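Local structure of aspartate carbamoyltransferase (Leishmania major, 7K46) at residues Ile26-Leu34 / Leu146-Ala154; Asp104-Ala115 / Val126-Gly137. The protein probably catalyses the transfer of a carbamoyl group from carbamoyl phosphate to L-aspartate, giving N-carbamoyl-L-aspartate, an early step of pyrimidine synthesis. All blocks are in the same frame, centred on the assembly; numbering follows the deposited sequence.

Contact 1 of 2, residues Ile26-Leu34 / Leu146-Ala154; sequences IDALIQLAL and LLDILTIHA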
loop_
_atom_site.group_PDB
_atom_site.type_symbol
_atom_site.label_atom_id
_atom_site.label_comp_id
_atom_site.label_asym_id
_atom_site.label_seq_id
_atom_site.Cartn_x
_atom_site.Cartn_y
_atom_site.Cartn_z
ATOM N N ILE A 26 -9.855 -29.671 -7.852
ATOM C CA ILE A 26 -8.825 -29.604 -6.819
ATOM C C ILE A 26 -7.527 -30.225 -7.320
ATOM O O ILE A 26 -6.441 -29.648 -7.148
ATOM C CB ILE A 26 -9.326 -30.275 -5.527
ATOM C CG1 ILE A 26 -10.522 -29.490 -4.961
ATOM C CG2 ILE A 26 -8.197 -30.388 -4.494
ATOM C CD1 ILE A 26 -11.241 -30.199 -3.822
ATOM N N ASP A 27 -7.619 -31.406 -7.948
ATOM C CA ASP A 27 -6.448 -32.023 -8.577
ATOM C C ASP A 27 -5.768 -31.044 -9.526
ATOM O O ASP A 27 -4.539 -30.906 -9.531
ATOM C CB ASP A 27 -6.835 -33.281 -9.369
ATOM C CG ASP A 27 -7.328 -34.426 -8.500
ATOM O OD1 ASP A 27 -7.027 -34.462 -7.294
ATOM O OD2 ASP A 27 -8.010 -35.315 -9.057
ATOM N N ALA A 28 -6.566 -30.371 -10.359
ATOM C CA ALA A 28 -6.002 -29.478 -11.364
ATOM C C ALA A 28 -5.359 -28.262 -10.714
ATOM O O ALA A 28 -4.295 -27.810 -11.151
ATOM C CB ALA A 28 -7.084 -29.057 -12.357
ATOM N N LEU A 29 -5.989 -27.719 -9.666
ATOM C CA LEU A 29 -5.399 -26.581 -8.962
ATOM C C LEU A 29 -4.113 -26.982 -8.254
ATOM O O LEU A 29 -3.146 -26.207 -8.209
ATOM C CB LEU A 29 -6.403 -25.997 -7.965
ATOM C CG LEU A 29 -7.563 -25.171 -8.520
ATOM C CD1 LEU A 29 -8.622 -24.898 -7.452
ATOM C CD2 LEU A 29 -7.052 -23.839 -9.095
ATOM N N ILE A 30 -4.080 -28.185 -7.683
ATOM C CA ILE A 30 -2.854 -28.657 -7.053
ATOM C C ILE A 30 -1.720 -28.722 -8.074
ATOM O O ILE A 30 -0.606 -28.248 -7.818
ATOM C CB ILE A 30 -3.090 -30.019 -6.376
ATOM C CG1 ILE A 30 -3.898 -29.833 -5.091
ATOM C CG2 ILE A 30 -1.759 -30.706 -6.085
ATOM C CD1 ILE A 30 -4.332 -31.160 -4.458
ATOM N N GLN A 31 -1.980 -29.330 -9.238
ATOM C CA GLN A 31 -0.923 -29.467 -10.240
ATOM C C GLN A 31 -0.459 -28.104 -10.748
ATOM O O GLN A 31 0.739 -27.888 -10.966
ATOM C CB GLN A 31 -1.401 -30.336 -11.406
ATOM C CG GLN A 31 -0.282 -30.744 -12.363
ATOM C CD GLN A 31 0.798 -31.557 -11.668
ATOM O OE1 GLN A 31 0.527 -32.623 -11.115
ATOM N NE2 GLN A 31 2.027 -31.043 -11.674
ATOM N N LEU A 32 -1.395 -27.173 -10.943
ATOM C CA LEU A 32 -1.030 -25.844 -11.428
ATOM C C LEU A 32 -0.196 -25.098 -10.393
ATOM O O LEU A 32 0.795 -24.447 -10.741
ATOM C CB LEU A 32 -2.294 -25.051 -11.794
ATOM C CG LEU A 32 -2.143 -23.597 -12.278
ATOM C CD1 LEU A 32 -1.202 -23.533 -13.470
ATOM C CD2 LEU A 32 -3.517 -22.994 -12.640
ATOM N N ALA A 33 -0.569 -25.197 -9.112
ATOM C CA ALA A 33 0.208 -24.540 -8.067
ATOM C C ALA A 33 1.622 -25.102 -8.005
ATOM O O ALA A 33 2.597 -24.347 -7.889
ATOM C CB ALA A 33 -0.494 -24.689 -6.712
ATOM N N LEU A 34 1.758 -26.424 -8.107
ATOM C CA LEU A 34 3.088 -27.026 -8.070
ATOM C C LEU A 34 3.903 -26.644 -9.299
ATOM O O LEU A 34 5.112 -26.409 -9.194
ATOM C CB LEU A 34 2.971 -28.546 -7.952
ATOM C CG LEU A 34 2.396 -29.051 -6.625
ATOM C CD1 LEU A 34 2.273 -30.588 -6.638
ATOM C CD2 LEU A 34 3.246 -28.590 -5.453
ATOM N N LEU A 146 -7.949 -24.987 0.556
ATOM C CA LEU A 146 -7.238 -25.493 -0.613
ATOM C C LEU A 146 -5.730 -25.522 -0.385
ATOM O O LEU A 146 -5.053 -26.464 -0.813
ATOM C CB LEU A 146 -7.586 -24.645 -1.834
ATOM C CG LEU A 146 -9.012 -24.920 -2.315
ATOM C CD1 LEU A 146 -9.413 -23.853 -3.321
ATOM C CD2 LEU A 146 -9.105 -26.300 -2.934
ATOM N N LEU A 147 -5.177 -24.508 0.282
ATOM C CA LEU A 147 -3.750 -24.567 0.588
ATOM C C LEU A 147 -3.431 -25.671 1.593
ATOM O O LEU A 147 -2.341 -26.257 1.535
ATOM C CB LEU A 147 -3.242 -23.206 1.098
ATOM C CG LEU A 147 -3.398 -22.771 2.557
ATOM C CD1 LEU A 147 -2.242 -23.285 3.425
ATOM C CD2 LEU A 147 -3.457 -21.235 2.628
ATOM N N ASP A 148 -4.344 -25.955 2.532
ATOM C CA ASP A 148 -4.121 -27.072 3.448
ATOM C C ASP A 148 -4.053 -28.388 2.682
ATOM O O ASP A 148 -3.194 -29.238 2.953
ATOM C CB ASP A 148 -5.232 -27.136 4.505
ATOM C CG ASP A 148 -5.194 -25.968 5.499
ATOM O OD1 ASP A 148 -4.184 -25.226 5.559
ATOM O OD2 ASP A 148 -6.201 -25.796 6.224
ATOM N N ILE A 149 -4.957 -28.573 1.717
ATOM C CA ILE A 149 -4.947 -29.793 0.909
ATOM C C ILE A 149 -3.667 -29.880 0.091
ATOM O O ILE A 149 -3.039 -30.943 0.001
ATOM C CB ILE A 149 -6.188 -29.845 0.001
ATOM C CG1 ILE A 149 -7.452 -30.037 0.836
ATOM C CG2 ILE A 149 -6.051 -30.945 -1.040
ATOM C CD1 ILE A 149 -8.691 -29.962 -0.010
ATOM N N LEU A 150 -3.276 -28.768 -0.541
ATOM C CA LEU A 150 -2.025 -28.747 -1.302
ATOM C C LEU A 150 -0.833 -29.120 -0.428
ATOM O O LEU A 150 0.048 -29.877 -0.860
ATOM C CB LEU A 150 -1.808 -27.367 -1.922
ATOM C CG LEU A 150 -0.449 -27.127 -2.592
ATOM C CD1 LEU A 150 -0.179 -28.147 -3.715
ATOM C CD2 LEU A 150 -0.400 -25.705 -3.127
ATOM N N THR A 151 -0.782 -28.590 0.795
ATOM C CA THR A 151 0.331 -28.883 1.693
ATOM C C THR A 151 0.425 -30.376 1.966
ATOM O O THR A 151 1.505 -30.968 1.877
ATOM C CB THR A 151 0.174 -28.107 3.002
ATOM O OG1 THR A 151 0.143 -26.696 2.722
ATOM C CG2 THR A 151 1.365 -28.394 3.942
ATOM N N ILE A 152 -0.703 -31.007 2.295
ATOM C CA ILE A 152 -0.687 -32.447 2.541
ATOM C C ILE A 152 -0.192 -33.177 1.303
ATOM O O ILE A 152 0.722 -34.008 1.371
ATOM C CB ILE A 152 -2.083 -32.938 2.964
ATOM C CG1 ILE A 152 -2.505 -32.287 4.279
ATOM C CG2 ILE A 152 -2.095 -34.459 3.102
ATOM C CD1 ILE A 152 -3.959 -32.516 4.629
ATOM N N HIS A 153 -0.771 -32.854 0.146
ATOM C CA HIS A 153 -0.411 -33.564 -1.082
ATOM C C HIS A 153 1.064 -33.385 -1.422
ATOM O O HIS A 153 1.749 -34.343 -1.809
ATOM C CB HIS A 153 -1.269 -33.080 -2.245
ATOM C CG HIS A 153 -0.944 -33.759 -3.539
ATOM N ND1 HIS A 153 -1.605 -34.890 -3.970
ATOM C CD2 HIS A 153 -0.003 -33.493 -4.475
ATOM C CE1 HIS A 153 -1.094 -35.281 -5.124
ATOM N NE2 HIS A 153 -0.119 -34.451 -5.452
ATOM N N ALA A 154 1.566 -32.158 -1.304
ATOM C CA ALA A 154 2.953 -31.888 -1.664
ATOM C C ALA A 154 3.924 -32.515 -0.670
ATOM O O ALA A 154 4.994 -33.002 -1.060
ATOM C CB ALA A 154 3.178 -30.380 -1.748
#

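Contact 2 of 2, residues Asp104-Ala115 / Val126-Gly137; sequences DSYSDVLVLRHA and VATHPIMNAGNG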
loop_
_atom_site.group_PDB
_atom_site.type_symbol
_atom_site.label_atom_id
_atom_site.label_comp_id
_atom_site.label_asym_id
_atom_site.label_seq_id
_atom_site.Cartn_x
_atom_site.Cartn_y
_atom_site.Cartn_z
ATOM N N ASP A 104 -15.466 -2.069 -8.320
ATOM C CA ASP A 104 -15.691 -2.581 -9.672
ATOM C C ASP A 104 -15.455 -1.532 -10.745
ATOM O O ASP A 104 -15.347 -1.882 -11.930
ATOM C CB ASP A 104 -17.123 -3.100 -9.842
ATOM C CG ASP A 104 -17.299 -4.521 -9.369
ATOM O OD1 ASP A 104 -16.349 -5.330 -9.448
ATOM O OD2 ASP A 104 -18.419 -4.834 -8.921
ATOM N N SER A 105 -15.431 -0.252 -10.376
ATOM C CA SER A 105 -15.214 0.772 -11.383
ATOM C C SER A 105 -13.804 0.707 -11.962
ATOM O O SER A 105 -13.577 1.187 -13.077
ATOM C CB SER A 105 -15.497 2.153 -10.795
ATOM O OG SER A 105 -14.461 2.538 -9.904
ATOM N N TYR A 106 -12.852 0.113 -11.248
ATOM C CA TYR A 106 -11.487 0.100 -11.748
ATOM C C TYR A 106 -10.772 -1.240 -11.591
ATOM O O TYR A 106 -9.637 -1.359 -12.068
ATOM C CB TYR A 106 -10.673 1.221 -11.056
ATOM C CG TYR A 106 -10.509 0.964 -9.587
ATOM C CD1 TYR A 106 -9.520 0.093 -9.128
ATOM C CD2 TYR A 106 -11.367 1.545 -8.653
ATOM C CE1 TYR A 106 -9.371 -0.189 -7.781
ATOM C CE2 TYR A 106 -11.230 1.265 -7.289
ATOM C CZ TYR A 106 -10.227 0.389 -6.867
ATOM O OH TYR A 106 -10.063 0.085 -5.530
ATOM N N SER A 107 -11.381 -2.244 -10.950
ATOM C CA SER A 107 -10.716 -3.499 -10.604
ATOM C C SER A 107 -11.093 -4.620 -11.569
ATOM O O SER A 107 -12.140 -4.589 -12.223
ATOM C CB SER A 107 -11.078 -3.957 -9.180
ATOM O OG SER A 107 -10.747 -3.001 -8.186
ATOM N N ASP A 108 -10.231 -5.640 -11.615
ATOM C CA ASP A 108 -10.521 -6.899 -12.291
ATOM C C ASP A 108 -10.903 -8.020 -11.333
ATOM O O ASP A 108 -11.584 -8.961 -11.742
ATOM C CB ASP A 108 -9.308 -7.357 -13.107
ATOM C CG ASP A 108 -8.980 -6.400 -14.231
ATOM O OD1 ASP A 108 -9.582 -6.522 -15.324
ATOM O OD2 ASP A 108 -8.149 -5.502 -13.997
ATOM N N VAL A 109 -10.444 -7.964 -10.088
ATOM C CA VAL A 109 -10.767 -8.989 -9.102
ATOM C C VAL A 109 -10.796 -8.319 -7.737
ATOM O O VAL A 109 -9.994 -7.422 -7.452
ATOM C CB VAL A 109 -9.771 -10.179 -9.149
ATOM C CG1 VAL A 109 -8.340 -9.739 -8.816
ATOM C CG2 VAL A 109 -10.231 -11.326 -8.214
ATOM N N LEU A 110 -11.758 -8.728 -6.906
ATOM C CA LEU A 110 -11.878 -8.230 -5.545
ATOM C C LEU A 110 -11.537 -9.351 -4.573
ATOM O O LEU A 110 -11.757 -10.528 -4.870
ATOM C CB LEU A 110 -13.301 -7.717 -5.266
ATOM C CG LEU A 110 -13.978 -6.806 -6.299
ATOM C CD1 LEU A 110 -15.291 -6.253 -5.724
ATOM C CD2 LEU A 110 -13.056 -5.670 -6.674
ATOM N N VAL A 111 -10.977 -8.986 -3.415
ATOM C CA VAL A 111 -10.712 -9.941 -2.333
ATOM C C VAL A 111 -11.400 -9.404 -1.086
ATOM O O VAL A 111 -11.004 -8.354 -0.565
ATOM C CB VAL A 111 -9.207 -10.147 -2.081
ATOM C CG1 VAL A 111 -8.985 -11.209 -0.984
ATOM C CG2 VAL A 111 -8.468 -10.540 -3.374
ATOM N N LEU A 112 -12.417 -10.121 -0.596
ATOM C CA LEU A 112 -13.236 -9.657 0.522
ATOM C C LEU A 112 -12.948 -10.462 1.787
ATOM O O LEU A 112 -13.041 -11.699 1.788
ATOM C CB LEU A 112 -14.733 -9.743 0.198
ATOM C CG LEU A 112 -15.639 -9.303 1.358
ATOM C CD1 LEU A 112 -15.522 -7.784 1.594
ATOM C CD2 LEU A 112 -17.093 -9.711 1.128
ATOM N N ARG A 113 -12.632 -9.752 2.866
ATOM C CA ARG A 113 -12.495 -10.336 4.198
ATOM C C ARG A 113 -13.443 -9.600 5.140
ATOM O O ARG A 113 -13.228 -8.423 5.462
ATOM C CB ARG A 113 -11.049 -10.246 4.678
ATOM C CG ARG A 113 -10.838 -10.707 6.099
ATOM C CD ARG A 113 -10.617 -12.201 6.165
ATOM N NE ARG A 113 -10.334 -12.640 7.526
ATOM C CZ ARG A 113 -9.522 -13.644 7.838
ATOM N NH1 ARG A 113 -8.888 -14.340 6.902
ATOM N NH2 ARG A 113 -9.332 -13.953 9.123
ATOM N N HIS A 114 -14.495 -10.291 5.567
ATOM C CA HIS A 114 -15.511 -9.733 6.449
ATOM C C HIS A 114 -15.988 -10.861 7.349
ATOM O O HIS A 114 -16.140 -11.992 6.885
ATOM C CB HIS A 114 -16.682 -9.159 5.639
ATOM C CG HIS A 114 -17.572 -8.233 6.410
ATOM N ND1 HIS A 114 -18.372 -8.658 7.451
ATOM C CD2 HIS A 114 -17.815 -6.908 6.266
ATOM C CE1 HIS A 114 -19.055 -7.630 7.926
ATOM N NE2 HIS A 114 -18.733 -6.555 7.227
ATOM N N ALA A 115 -16.213 -10.562 8.631
ATOM C CA ALA A 115 -16.617 -11.622 9.553
ATOM C C ALA A 115 -18.005 -12.176 9.231
ATOM O O ALA A 115 -18.288 -13.342 9.539
ATOM C CB ALA A 115 -16.578 -11.121 10.998
ATOM N N VAL A 126 -24.126 -7.420 -6.108
ATOM C CA VAL A 126 -23.904 -6.290 -7.005
ATOM C C VAL A 126 -22.590 -6.366 -7.767
ATOM O O VAL A 126 -22.418 -5.631 -8.755
ATOM C CB VAL A 126 -23.981 -4.948 -6.236
ATOM C CG1 VAL A 126 -25.351 -4.755 -5.583
ATOM C CG2 VAL A 126 -22.836 -4.833 -5.213
ATOM N N ALA A 127 -21.626 -7.194 -7.362
ATOM C CA ALA A 127 -20.314 -7.173 -7.997
ATOM C C ALA A 127 -20.398 -7.590 -9.461
ATOM O O ALA A 127 -21.188 -8.460 -9.834
ATOM C CB ALA A 127 -19.348 -8.097 -7.255
ATOM N N THR A 128 -19.586 -6.946 -10.300
ATOM C CA THR A 128 -19.478 -7.337 -11.698
ATOM C C THR A 128 -18.158 -8.024 -12.013
ATOM O O THR A 128 -17.971 -8.477 -13.141
ATOM C CB THR A 128 -19.647 -6.124 -12.627
ATOM O OG1 THR A 128 -18.601 -5.186 -12.369
ATOM C CG2 THR A 128 -21.008 -5.448 -12.390
ATOM N N HIS A 129 -17.241 -8.105 -11.063
ATOM C CA HIS A 129 -15.999 -8.838 -11.227
ATOM C C HIS A 129 -15.933 -9.929 -10.166
ATOM O O HIS A 129 -16.659 -9.873 -9.164
ATOM C CB HIS A 129 -14.780 -7.907 -11.115
ATOM C CG HIS A 129 -14.721 -6.869 -12.195
ATOM N ND1 HIS A 129 -15.205 -5.590 -12.025
ATOM C CD2 HIS A 129 -14.290 -6.943 -13.477
ATOM C CE1 HIS A 129 -15.049 -4.911 -13.148
ATOM N NE2 HIS A 129 -14.495 -5.709 -14.044
ATOM N N PRO A 130 -15.099 -10.950 -10.366
ATOM C CA PRO A 130 -15.022 -12.037 -9.382
ATOM C C PRO A 130 -14.566 -11.541 -8.017
ATOM O O PRO A 130 -13.688 -10.678 -7.906
ATOM C CB PRO A 130 -13.996 -12.996 -10.001
ATOM C CG PRO A 130 -14.141 -12.758 -11.493
ATOM C CD PRO A 130 -14.346 -11.269 -11.595
ATOM N N ILE A 131 -15.173 -12.109 -6.977
ATOM C CA ILE A 131 -14.788 -11.871 -5.588
ATOM C C ILE A 131 -14.146 -13.141 -5.050
ATOM O O ILE A 131 -14.726 -14.228 -5.156
ATOM C CB ILE A 131 -15.995 -11.482 -4.718
ATOM C CG1 ILE A 131 -16.624 -10.175 -5.199
ATOM C CG2 ILE A 131 -15.581 -11.367 -3.233
ATOM C CD1 ILE A 131 -17.936 -9.873 -4.497
ATOM N N MET A 132 -12.961 -12.999 -4.464
ATOM C CA MET A 132 -12.308 -14.077 -3.732
ATOM C C MET A 132 -12.653 -13.920 -2.253
ATOM O O MET A 132 -12.312 -12.903 -1.633
ATOM C CB MET A 132 -10.788 -14.034 -3.919
ATOM C CG MET A 132 -10.280 -13.975 -5.356
ATOM S SD MET A 132 -10.608 -15.459 -6.327
ATOM C CE MET A 132 -12.051 -14.931 -7.247
ATOM N N ASN A 133 -13.328 -14.907 -1.687
ATOM C CA ASN A 133 -13.640 -14.864 -0.263
ATOM C C ASN A 133 -12.376 -15.209 0.532
ATOM O O ASN A 133 -11.866 -16.329 0.456
ATOM C CB ASN A 133 -14.792 -15.819 0.045
ATOM C CG ASN A 133 -15.013 -15.999 1.531
ATOM O OD1 ASN A 133 -14.593 -15.166 2.340
ATOM N ND2 ASN A 133 -15.687 -17.088 1.901
ATOM N N ALA A 134 -11.868 -14.246 1.300
ATOM C CA ALA A 134 -10.645 -14.421 2.075
ATOM C C ALA A 134 -10.898 -14.928 3.497
ATOM O O ALA A 134 -9.968 -14.941 4.313
ATOM C CB ALA A 134 -9.868 -13.101 2.119
ATOM N N GLY A 135 -12.122 -15.350 3.811
ATOM C CA GLY A 135 -12.413 -15.923 5.116
ATOM C C GLY A 135 -13.547 -15.198 5.814
ATOM O O GLY A 135 -13.606 -13.967 5.760
ATOM N N ASN A 136 -14.462 -15.924 6.464
ATOM C CA ASN A 136 -15.495 -15.265 7.258
ATOM C C ASN A 136 -15.807 -16.112 8.489
ATOM O O ASN A 136 -15.246 -17.200 8.687
ATOM C CB ASN A 136 -16.745 -14.955 6.413
ATOM C CG ASN A 136 -17.428 -16.199 5.840
ATOM O OD1 ASN A 136 -17.407 -17.283 6.431
ATOM N ND2 ASN A 136 -18.072 -16.026 4.684
ATOM N N GLY A 137 -16.694 -15.582 9.337
ATOM C CA GLY A 137 -17.046 -16.216 10.598
ATOM C C GLY A 137 -17.927 -17.441 10.462
ATOM O O GLY A 137 -18.122 -18.150 11.455
HETATM O O HOH W 1 -20.673 -3.471 -9.117
HETATM O O HOH W 2 -15.195 -12.619 3.928
HETATM O O HOH W 3 -18.081 -12.810 4.171
#

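Contact 1 of 2, residues Ile26-Leu34 / Leu146-Ala154
Ile-30 and Leu-150 sit at the point where segments 26-34 and 146-154 come closest. Their CA atoms are 5.8 Å apart. The two side chains run past each other in opposite directions, with CG2 of Ile-30 3.8 Å from CD1 of Leu-150. Ile-30 uses both branches. CG2 stands anti to the backbone N (CG1 has chi1 -74°), and there it also reaches CD2 of His-153 at 3.7 Å, approaching the imidazole obliquely. CD1 of the other branch meets CG2 of Ile-149, and the two side chains cross at about a right angle. Leu-150 likewise divides its methyls: CD1 serves Ile-30 and CD2 of Leu-34, while CD2 rests on CB of Ala-33 at 3.7 Å. Towards the N-terminal ends, CG1 of Ile-26 meets CD2 of Leu-146 at 4.0 Å. Apart from the His-153 ring the interface is apolar, and no hydrogen bond crosses it. The segment axes approach to 10.2 Å and cross at -69°, and the CA atoms lie further apart at both ends. Helix 142-156 also packs on two others: Ile-149 touches Leu-182 of helix 174-186, and Thr-151 touches Tyr-313 of helix 309-326. Thr-151 and Ile-152 rest on Met-286 of strand 284-286.

Contact 2 of 2, residues Asp104-Ala115 / Val126-Gly137
Asp-104 and His-129 both turn CG anti to their own carbonyl carbon (chi1 -84° and -64°), and this brings carboxylate and imidazole together at one end of a beta-alpha-beta unit. Its parallel strands 109-113 and 131-133 are joined by helix 117-126 within the carbamoyl phosphate-binding domain. His-129 ND1 donates a hydrogen bond to Asp-104 OD1 at 2.8 Å; the oxygen is in the ring plane, but ND1 comes from above the carboxylate plane. OD2 of Asp-104 accepts from Thr-128 N at 2.8 Å. Water 1 also donates to OD2 and links it to Val-126 O. The carboxylate thus ties down the turn before strand 131-133. Ser-107 O lies over the centre of the His-129 ring, 3.0 Å above its plane.

The strands then pair in regular parallel fashion. Leu-110 N bonds to Pro-130 O, Met-132 N to Leu-110 O, Leu-112 N to Met-132 O, and Ala-134 N to Leu-112 O. On one face Leu-110 and Leu-112 flank Ile-131, whose CG2 is 3.9 Å from CB of Leu-112. Ile-131 also packs on helix 117-126. Val-111 and Met-132 lie on the opposite face. Next to them, Val-109 CG2 meets CG of Met-132, and Val-111 CG1 is 3.7 Å from CB of Ala-134. Strand 53-58 pairs with the other edge of strand 109-113. Asp-108 OD2 accepts from Val-53 N and also makes a salt bridge with Arg-75 of a neighbouring subunit.

At the C-terminal ends of the strands, Asn-133 OD1 accepts from Gly-135 N in an Asx turn. Water 2 accepts from His-114 N. The Arg-113 chain bends at chi2. Its NE makes a salt bridge with Glu-60, while NH1 donates to Ala-134 O at 2.9 Å, with that oxygen 27° out of the guanidinium plane.

Both contacts lie in the sequence range of the carbamoyl phosphate-binding domain. Their centres are 23 Å apart and their nearest atoms about 9 Å apart, so they do not touch. The chain connects them directly: strand 131-133 of contact 2 is followed by helix 142-156, which carries 146-154 of contact 1. Contact 1 lies where that helix also meets elements of the aspartate-binding half. Contact 2 reaches a second subunit. Its C-terminal end probably borders the carbamoyl phosphate site, as in other carbamoyltransferases; there Arg-113 packs on Ser-62 and His-141. A bound 1,2-ethanediol, probably from the crystallisation liquor, lies about 4 Å from the side chain of His-114.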